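Local coordinates for protein nuclease NucT (Helicobacter pylori, PDB 6EHI) that is a nuclease of the phospholipase D-like family, built around a mixed beta-sheet and present here as two copies, at residues L90-K95 with N100-M105. The protein carries 1 engineered substitution. Numbering follows the deposited sequence.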
loop_
_atom_site.group_PDB
_atom_site.type_symbol
_atom_site.label_atom_id
_atom_site.label_comp_id
_atom_site.label_asym_id
_atom_site.label_seq_id
_atom_site.Cartn_x
_atom_site.Cartn_y
_atom_site.Cartn_z
ATOM N N LEU A 90 4.004 12.455 14.535
ATOM C CA LEU A 90 2.649 12.194 14.077
ATOM C C LEU A 90 2.314 13.084 12.930
ATOM O O LEU A 90 2.734 14.231 12.910
ATOM C CB LEU A 90 1.669 12.450 15.213
ATOM C CG LEU A 90 1.771 11.628 16.472
ATOM C CD1 LEU A 90 1.060 12.236 17.701
ATOM C CD2 LEU A 90 1.247 10.248 16.154
ATOM N N LEU A 91 1.523 12.610 11.961
ATOM C CA LEU A 91 1.158 13.364 10.843
ATOM C C LEU A 91 -0.252 13.117 10.390
ATOM O O LEU A 91 -0.641 11.951 10.276
ATOM C CB LEU A 91 2.179 13.111 9.762
ATOM C CG LEU A 91 2.055 13.814 8.444
ATOM C CD1 LEU A 91 2.135 15.348 8.603
ATOM C CD2 LEU A 91 3.134 13.302 7.536
ATOM N N LYS A 92 -1.088 14.150 10.344
ATOM C CA LYS A 92 -2.412 14.058 9.731
ATOM C C LYS A 92 -2.351 14.526 8.276
ATOM O O LYS A 92 -1.444 15.165 7.849
ATOM C CB LYS A 92 -3.564 14.804 10.515
ATOM C CG LYS A 92 -3.482 16.297 10.554
ATOM C CD LYS A 92 -4.625 16.913 11.415
ATOM C CE LYS A 92 -4.470 16.529 12.897
ATOM N NZ LYS A 92 -5.090 17.379 13.988
ATOM N N GLY A 93 -3.309 14.054 7.469
ATOM C CA GLY A 93 -3.416 14.478 6.106
ATOM C C GLY A 93 -3.987 15.880 5.977
ATOM O O GLY A 93 -4.085 16.620 6.984
ATOM N N LEU A 94 -4.375 16.210 4.748
ATOM C CA LEU A 94 -4.853 17.552 4.334
ATOM C C LEU A 94 -6.317 17.726 4.653
ATOM O O LEU A 94 -7.091 16.795 4.790
ATOM C CB LEU A 94 -4.579 17.785 2.824
ATOM C CG LEU A 94 -3.147 17.620 2.264
ATOM C CD1 LEU A 94 -2.966 17.967 0.821
ATOM C CD2 LEU A 94 -2.067 18.409 2.993
ATOM N N LYS A 95 -6.739 18.992 4.810
ATOM C CA LYS A 95 -8.167 19.242 4.937
ATOM C C LYS A 95 -8.951 18.976 3.616
ATOM O O LYS A 95 -8.558 19.376 2.523
ATOM C CB LYS A 95 -8.415 20.680 5.402
ATOM C CG LYS A 95 -9.875 20.954 5.865
ATOM C CD LYS A 95 -10.140 22.463 6.069
ATOM C CE LYS A 95 -11.573 22.720 6.538
ATOM N NZ LYS A 95 -11.614 22.643 8.027
ATOM N N ASN A 100 -15.312 19.073 6.668
ATOM C CA ASN A 100 -14.619 19.511 7.847
ATOM C C ASN A 100 -13.896 18.336 8.500
ATOM O O ASN A 100 -14.000 18.090 9.674
ATOM C CB ASN A 100 -15.599 20.223 8.798
ATOM C CG ASN A 100 -16.420 21.316 8.083
ATOM O OD1 ASN A 100 -15.957 21.940 7.106
ATOM N ND2 ASN A 100 -17.645 21.538 8.559
ATOM N N TYR A 101 -13.091 17.651 7.714
ATOM C CA TYR A 101 -12.243 16.598 8.231
ATOM C C TYR A 101 -10.901 16.646 7.519
ATOM O O TYR A 101 -10.726 17.325 6.507
ATOM C CB TYR A 101 -12.944 15.207 8.102
ATOM C CG TYR A 101 -13.123 14.746 6.647
ATOM C CD1 TYR A 101 -14.212 15.135 5.913
ATOM C CD2 TYR A 101 -12.144 13.950 6.004
ATOM C CE1 TYR A 101 -14.362 14.735 4.588
ATOM C CE2 TYR A 101 -12.297 13.525 4.688
ATOM C CZ TYR A 101 -13.410 13.928 3.979
ATOM O OH TYR A 101 -13.590 13.563 2.658
ATOM N N TYR A 102 -9.928 15.961 8.129
ATOM C CA TYR A 102 -8.604 15.832 7.488
ATOM C C TYR A 102 -8.341 14.362 7.009
ATOM O O TYR A 102 -8.891 13.436 7.561
ATOM C CB TYR A 102 -7.476 16.208 8.445
ATOM C CG TYR A 102 -7.445 17.698 8.785
ATOM C CD1 TYR A 102 -8.241 18.182 9.826
ATOM C CD2 TYR A 102 -6.657 18.586 8.097
ATOM C CE1 TYR A 102 -8.219 19.526 10.170
ATOM C CE2 TYR A 102 -6.633 19.933 8.423
ATOM C CZ TYR A 102 -7.414 20.389 9.460
ATOM O OH TYR A 102 -7.389 21.759 9.815
ATOM N N GLY A 103 -7.463 14.272 6.008
ATOM C CA GLY A 103 -6.920 13.017 5.551
ATOM C C GLY A 103 -6.072 12.298 6.594
ATOM O O GLY A 103 -5.865 12.729 7.735
ATOM N N ILE A 104 -5.544 11.155 6.143
ATOM C CA ILE A 104 -4.718 10.331 6.916
ATOM C C ILE A 104 -3.318 10.210 6.294
ATOM O O ILE A 104 -3.073 10.527 5.152
ATOM C CB ILE A 104 -5.309 8.910 7.128
ATOM C CG1 ILE A 104 -5.671 8.247 5.798
ATOM C CG2 ILE A 104 -6.472 8.936 8.103
ATOM C CD1 ILE A 104 -5.902 6.749 6.024
ATOM N N MET A 105 -2.338 9.800 7.110
ATOM C CA MET A 105 -1.015 9.508 6.609
ATOM C C MET A 105 -1.017 7.949 6.395
ATOM O O MET A 105 -0.839 7.192 7.311
ATOM C CB MET A 105 0.088 9.941 7.633
ATOM C CG MET A 105 1.466 10.099 6.959
ATOM S SD MET A 105 2.079 8.649 6.061
ATOM C CE MET A 105 2.411 7.532 7.390
#
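Gly93 and Gly103 bring the two arms of a protruding hairpin-like loop together, glycine facing glycine with their CA atoms 3.8 Å apart, where the chain leaves strand 86-91 of the PLD-like fold and returns toward strand 108-112. The arms run roughly antiparallel and share a single beta bridge, Lys95 with Tyr102. Two backbone hydrogen bonds tie them: Gly103 N gives a nearly straight bond to Leu94 O (2.8 Å, 165° at the hydrogen), and Gly93 N reaches Gly103 O in a bent, weak one. Leu94 O also receives a CA-H...O contact from Tyr102.

Two lysine chains flank the Tyr102 ring on its two faces, both offset toward the rim. Over one face lies Lys92 CD, a CH-pi contact 4.2 Å from the centroid; a chi1 of 67° and a bend at chi3 belong to a chain that passes obliquely across the ring. Lys95 CG stands above the opposite face, while the closer touch on that residue is Lys95 CB, 3.6 Å from Tyr102 CE2.

At the base of the loop, Leu91 and Met105 cross at about a right angle, both also touching Met155 of helix 142-158. Asp65 accepts a hydrogen bond from Met105 N, while Asn132 of the second subunit accepts one from Ile104 N. With Met105 CG anti to its own N (chi1 -160°), that methylene meets Leu91 CD2 at 3.7 Å.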